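Local coordinates for protein Rnh (Ribonuclease H) (Chlorobaculum tepidum, PDB 3H08) that probably cuts the RNA strand of RNA-DNA hybrids, as a magnesium-dependent endonuclease of the RNase H family, at residues A[3-9]-A[23-28]; A[17-23]-A[36-42]. The protein carries 3 engineered substitutions. One frame throughout, in Å; residues are numbered along the deposited sequence.

How the interactions relate
Both contacts belong to the mixed five-stranded sheet of the RNase H fold and are built on one strand, 18-28. Along the chain their segments alternate: 3-9, 17-23, 23-28, 36-42. Interaction 1 pairs the upstream part of strand 4-13 with the second half of strand 18-28, and interaction 2 pairs the first half of strand 18-28 with the end of edge strand 31-39 and the turn after it. They meet at G23, and their centres lie about 20 Å apart. Together they join the three antiparallel strands in the order 31-39, 18-28, 4-13. G23 lies near D10, a predicted magnesium ligand, so the shared strand links two hairpins beside the probable active site.

Interaction 1. Residues A[3-9]-A[23-28]; sequences KTITIYT and GALLMY
The carbonyl oxygen of L25 receives a hydrogen bond from Y8 N and a CA-H...O contact from I7. The bond from Y8 N to L25 O is nearly straight, 2.8 Å (168°), and in the carbonyl plane; I7 CA lies 3.3 Å from L25 O. The same oxygen lies at the edge of the Y8 ring. L25 N returns a bond to Y8 O, and T6 and M27 repeat the two-way exchange, which makes this regular antiparallel pairing. On the face of Y8 and M27, a bend at M27 chi3 (-62°) folds M27 CE back to 3.8 Å from Y8 CE2. On the opposite face of the sheet, I7 and L26 lie side by side, pointing the same way, I7 CG1 being 4.0 Å from L26 CG. At the end, Y28 CG stands anti to its own N (chi1 179°), and K3 CD sits over the ring centre in a CH-pi contact of 4.0 Å to the Y28 centroid. T4 O meets Y28 CD1 in the ring plane at 3.4 Å. The T9 side chain lies about 5 Å from the bound magnesium ion. Strand 64-69 pairs with the other edge of strand 4-13, and helix 129-144 packs Y130 on Y8, L25 and M27.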
loop_
_atom_site.group_PDB
_atom_site.type_symbol
_atom_site.label_atom_id
_atom_site.label_comp_id
_atom_site.label_asym_id
_atom_site.label_seq_id
_atom_site.Cartn_x
_atom_site.Cartn_y
_atom_site.Cartn_z
ATOM N N LYS A 3 -14.488 3.267 13.253
ATOM C CA LYS A 3 -13.356 4.225 13.397
ATOM C C LYS A 3 -12.930 4.704 12.016
ATOM O O LYS A 3 -12.981 3.927 11.052
ATOM C CB LYS A 3 -12.137 3.553 14.032
ATOM C CG LYS A 3 -12.268 2.912 15.408
ATOM C CD LYS A 3 -10.883 2.333 15.768
ATOM C CE LYS A 3 -10.831 1.578 17.063
ATOM N NZ LYS A 3 -9.407 1.170 17.279
ATOM N N THR A 4 -12.515 5.963 11.907
ATOM C CA THR A 4 -11.774 6.409 10.715
ATOM C C THR A 4 -10.298 6.418 11.038
ATOM O O THR A 4 -9.824 7.147 11.943
ATOM C CB THR A 4 -12.180 7.787 10.204
ATOM O OG1 THR A 4 -13.579 7.792 9.888
ATOM C CG2 THR A 4 -11.347 8.163 8.986
ATOM N N ILE A 5 -9.569 5.578 10.302
ATOM C CA ILE A 5 -8.146 5.330 10.492
ATOM C C ILE A 5 -7.382 5.845 9.292
ATOM O O ILE A 5 -7.686 5.477 8.158
ATOM C CB ILE A 5 -7.852 3.797 10.587
ATOM C CG1 ILE A 5 -8.800 3.118 11.561
ATOM C CG2 ILE A 5 -6.424 3.550 10.986
ATOM C CD1 ILE A 5 -8.759 3.676 12.961
ATOM N N THR A 6 -6.327 6.617 9.534
ATOM C CA THR A 6 -5.536 7.157 8.437
ATOM C C THR A 6 -4.268 6.287 8.329
ATOM O O THR A 6 -3.633 5.997 9.327
ATOM C CB THR A 6 -5.247 8.630 8.689
ATOM O OG1 THR A 6 -6.484 9.323 8.834
ATOM C CG2 THR A 6 -4.429 9.245 7.563
ATOM N N ILE A 7 -3.947 5.851 7.106
ATOM C CA ILE A 7 -2.829 4.962 6.863
ATOM C C ILE A 7 -1.938 5.585 5.817
ATOM O O ILE A 7 -2.396 6.028 4.773
ATOM C CB ILE A 7 -3.294 3.549 6.412
ATOM C CG1 ILE A 7 -4.314 3.008 7.396
ATOM C CG2 ILE A 7 -2.125 2.641 6.261
ATOM C CD1 ILE A 7 -4.760 1.613 7.099
ATOM N N TYR A 8 -0.646 5.588 6.119
ATOM C CA TYR A 8 0.401 6.123 5.253
ATOM C C TYR A 8 1.277 4.963 4.826
ATOM O O TYR A 8 1.792 4.248 5.661
ATOM C CB TYR A 8 1.205 7.152 5.990
ATOM C CG TYR A 8 0.392 8.296 6.524
ATOM C CD1 TYR A 8 0.194 9.440 5.765
ATOM C CD2 TYR A 8 -0.205 8.237 7.787
ATOM C CE1 TYR A 8 -0.542 10.510 6.247
ATOM C CE2 TYR A 8 -0.940 9.290 8.261
ATOM C CZ TYR A 8 -1.128 10.422 7.484
ATOM O OH TYR A 8 -1.830 11.513 7.988
ATOM N N THR A 9 1.401 4.749 3.532
ATOM C CA THR A 9 2.085 3.570 3.019
ATOM C C THR A 9 3.223 3.966 2.074
ATOM O O THR A 9 3.119 4.951 1.307
ATOM C CB THR A 9 1.089 2.616 2.304
ATOM O OG1 THR A 9 0.613 3.216 1.089
ATOM C CG2 THR A 9 -0.060 2.279 3.198
ATOM N N GLY A 23 6.467 -0.323 4.190
ATOM C CA GLY A 23 6.193 0.205 5.498
ATOM C C GLY A 23 4.819 0.852 5.512
ATOM O O GLY A 23 4.328 1.344 4.489
ATOM N N ALA A 24 4.195 0.849 6.667
ATOM C CA ALA A 24 2.919 1.527 6.843
ATOM C C ALA A 24 2.841 2.076 8.265
ATOM O O ALA A 24 3.271 1.432 9.219
ATOM C CB ALA A 24 1.741 0.594 6.553
ATOM N N LEU A 25 2.232 3.240 8.379
ATOM C CA LEU A 25 1.968 3.908 9.628
ATOM C C LEU A 25 0.460 4.106 9.686
ATOM O O LEU A 25 -0.145 4.698 8.768
ATOM C CB LEU A 25 2.686 5.266 9.647
ATOM C CG LEU A 25 2.499 6.159 10.833
ATOM C CD1 LEU A 25 2.715 5.414 12.066
ATOM C CD2 LEU A 25 3.481 7.319 10.699
ATOM N N LEU A 26 -0.141 3.525 10.718
ATOM C CA LEU A 26 -1.574 3.601 10.968
ATOM C C LEU A 26 -1.811 4.577 12.090
ATOM O O LEU A 26 -1.150 4.498 13.127
ATOM C CB LEU A 26 -2.137 2.220 11.366
ATOM C CG LEU A 26 -2.234 1.193 10.239
ATOM C CD1 LEU A 26 -0.940 0.508 10.020
ATOM C CD2 LEU A 26 -3.318 0.197 10.530
ATOM N N MET A 27 -2.741 5.492 11.902
ATOM C CA MET A 27 -2.997 6.564 12.845
ATOM C C MET A 27 -4.479 6.667 13.201
ATOM O O MET A 27 -5.342 6.675 12.342
ATOM C CB MET A 27 -2.530 7.876 12.210
ATOM C CG MET A 27 -2.863 9.064 12.979
ATOM S SD MET A 27 -2.343 10.487 12.023
ATOM C CE MET A 27 -0.599 10.210 11.925
ATOM N N TYR A 28 -4.758 6.763 14.495
ATOM C CA TYR A 28 -6.099 7.037 14.995
ATOM C C TYR A 28 -5.961 7.995 16.187
ATOM O O TYR A 28 -5.580 7.587 17.280
ATOM C CB TYR A 28 -6.758 5.730 15.380
ATOM C CG TYR A 28 -8.146 5.875 15.936
ATOM C CD1 TYR A 28 -9.182 6.404 15.170
ATOM C CD2 TYR A 28 -8.437 5.468 17.242
ATOM C CE1 TYR A 28 -10.451 6.550 15.708
ATOM C CE2 TYR A 28 -9.684 5.594 17.767
ATOM C CZ TYR A 28 -10.688 6.128 17.010
ATOM O OH TYR A 28 -11.929 6.248 17.577
#

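Interaction 2. Residues A[17-23]-A[36-42]; sequences PGKGGWG and SGYDPAT
With W22 CG set between its own N and carbonyl carbon (chi1 52°) and the indole turned crosswise (chi2 -90°), the ring folds flat over the backbone of S36 and G37. Y38 CG, anti to its N (chi1 170°), carries the Y38 hydroxyl instead to the aliphatic chain of K19, with K19 CE 3.2 Å from Y38 OH. The indole lies close: G37 N is 3.3 Å from W22 CE2, and G37 CA makes a CH-pi contact 3.8 Å from the centroid of the W22 five-membered ring. G37, without a side chain, lets the indole lie against its backbone. At the ring edge one water accepts from W22 NE1 (3.0 Å) and donates to Y38 O (2.8 Å). Replacing W22 by an alanine would probably uncover the S36-G37 peptide and leave that water without its indole donor. Paired backbone bonds join W22 with G37, G20 with D39 and G18 with T42; between the last two the register slips by one, a beta bulge. There D39 OD1 accepts from A41 N at 3.0 Å in an Asx turn, and T42 CG2 packs 3.7 Å from G20 CA. Six backbone bonds thus hold the strands, while the indole adds an apolar cover over S36 and G37 and its N-H, through the water, a polar link to Y38 O.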
loop_
_atom_site.group_PDB
_atom_site.type_symbol
_atom_site.label_atom_id
_atom_site.label_comp_id
_atom_site.label_asym_id
_atom_site.label_seq_id
_atom_site.Cartn_x
_atom_site.Cartn_y
_atom_site.Cartn_z
ATOM N N PRO A 17 14.060 -6.902 -11.123
ATOM C CA PRO A 17 13.800 -6.909 -9.688
ATOM C C PRO A 17 15.041 -6.734 -8.796
ATOM O O PRO A 17 16.202 -6.815 -9.250
ATOM C CB PRO A 17 13.196 -8.303 -9.473
ATOM C CG PRO A 17 13.968 -9.151 -10.425
ATOM C CD PRO A 17 14.342 -8.262 -11.611
ATOM N N GLY A 18 14.765 -6.519 -7.516
ATOM C CA GLY A 18 15.778 -6.403 -6.490
ATOM C C GLY A 18 15.201 -6.505 -5.100
ATOM O O GLY A 18 14.014 -6.741 -4.937
ATOM N N LYS A 19 16.049 -6.281 -4.100
ATOM C CA LYS A 19 15.631 -6.338 -2.706
ATOM C C LYS A 19 14.677 -5.197 -2.440
ATOM O O LYS A 19 14.893 -4.096 -2.918
ATOM C CB LYS A 19 16.831 -6.202 -1.777
ATOM C CG LYS A 19 17.730 -7.398 -1.729
ATOM C CD LYS A 19 18.852 -7.176 -0.719
ATOM C CE LYS A 19 19.550 -8.479 -0.394
ATOM N NZ LYS A 19 20.520 -8.882 -1.447
ATOM N N GLY A 20 13.611 -5.473 -1.707
ATOM C CA GLY A 20 12.627 -4.461 -1.441
ATOM C C GLY A 20 12.080 -4.479 -0.046
ATOM O O GLY A 20 12.267 -5.419 0.712
ATOM N N GLY A 21 11.393 -3.404 0.292
ATOM C CA GLY A 21 10.723 -3.301 1.565
ATOM C C GLY A 21 9.462 -2.480 1.450
ATOM O O GLY A 21 9.258 -1.726 0.493
ATOM N N TRP A 22 8.642 -2.603 2.479
ATOM C CA TRP A 22 7.425 -1.843 2.592
ATOM C C TRP A 22 7.251 -1.384 4.030
ATOM O O TRP A 22 7.758 -2.007 4.972
ATOM C CB TRP A 22 6.184 -2.675 2.134
ATOM C CG TRP A 22 6.077 -3.997 2.802
ATOM C CD1 TRP A 22 6.612 -5.190 2.382
ATOM C CD2 TRP A 22 5.463 -4.269 4.061
ATOM N NE1 TRP A 22 6.353 -6.172 3.297
ATOM C CE2 TRP A 22 5.660 -5.632 4.340
ATOM C CE3 TRP A 22 4.742 -3.499 4.974
ATOM C CZ2 TRP A 22 5.186 -6.220 5.486
ATOM C CZ3 TRP A 22 4.328 -4.092 6.125
ATOM C CH2 TRP A 22 4.521 -5.433 6.356
ATOM N N GLY A 23 6.467 -0.323 4.190
ATOM C CA GLY A 23 6.193 0.205 5.498
ATOM C C GLY A 23 4.819 0.852 5.512
ATOM O O GLY A 23 4.328 1.344 4.489
ATOM N N SER A 36 6.267 -3.038 9.008
ATOM C CA SER A 36 7.138 -3.055 7.843
ATOM C C SER A 36 7.587 -4.463 7.527
ATOM O O SER A 36 7.472 -5.373 8.360
ATOM C CB SER A 36 8.351 -2.216 8.144
ATOM O OG SER A 36 9.096 -2.736 9.241
ATOM N N GLY A 37 8.140 -4.632 6.339
ATOM C CA GLY A 37 8.687 -5.913 5.973
ATOM C C GLY A 37 9.577 -5.838 4.744
ATOM O O GLY A 37 9.707 -4.796 4.110
ATOM N N TYR A 38 10.132 -7.001 4.412
ATOM C CA TYR A 38 11.176 -7.168 3.425
ATOM C C TYR A 38 10.770 -8.211 2.360
ATOM O O TYR A 38 10.030 -9.176 2.649
ATOM C CB TYR A 38 12.439 -7.686 4.155
ATOM C CG TYR A 38 13.552 -8.141 3.252
ATOM C CD1 TYR A 38 14.331 -7.228 2.563
ATOM C CD2 TYR A 38 13.875 -9.491 3.131
ATOM C CE1 TYR A 38 15.338 -7.649 1.721
ATOM C CE2 TYR A 38 14.893 -9.920 2.294
ATOM C CZ TYR A 38 15.643 -9.003 1.603
ATOM O OH TYR A 38 16.704 -9.447 0.798
ATOM N N ASP A 39 11.277 -8.041 1.140
ATOM C CA ASP A 39 11.094 -9.050 0.070
ATOM C C ASP A 39 12.407 -9.154 -0.711
ATOM O O ASP A 39 12.939 -8.147 -1.123
ATOM C CB ASP A 39 9.948 -8.596 -0.841
ATOM C CG ASP A 39 9.586 -9.611 -1.891
ATOM O OD1 ASP A 39 10.486 -10.206 -2.501
ATOM O OD2 ASP A 39 8.370 -9.790 -2.120
ATOM N N PRO A 40 12.982 -10.366 -0.831
ATOM C CA PRO A 40 14.308 -10.463 -1.403
ATOM C C PRO A 40 14.413 -10.202 -2.899
ATOM O O PRO A 40 15.521 -9.992 -3.403
ATOM C CB PRO A 40 14.700 -11.923 -1.113
ATOM C CG PRO A 40 13.464 -12.658 -1.034
ATOM C CD PRO A 40 12.486 -11.688 -0.403
ATOM N N ALA A 41 13.294 -10.277 -3.613
ATOM C CA ALA A 41 13.341 -10.077 -5.066
ATOM C C ALA A 41 11.996 -9.611 -5.550
ATOM O O ALA A 41 11.053 -10.381 -5.627
ATOM C CB ALA A 41 13.792 -11.361 -5.792
ATOM N N THR A 42 11.918 -8.323 -5.842
ATOM C CA THR A 42 10.635 -7.652 -6.065
ATOM C C THR A 42 10.847 -6.378 -6.878
ATOM O O THR A 42 11.980 -6.050 -7.303
ATOM C CB THR A 42 9.939 -7.374 -4.727
ATOM O OG1 THR A 42 8.569 -7.009 -4.937
ATOM C CG2 THR A 42 10.661 -6.300 -3.919
HETATM O O HOH W 1 7.273 -8.988 3.110
#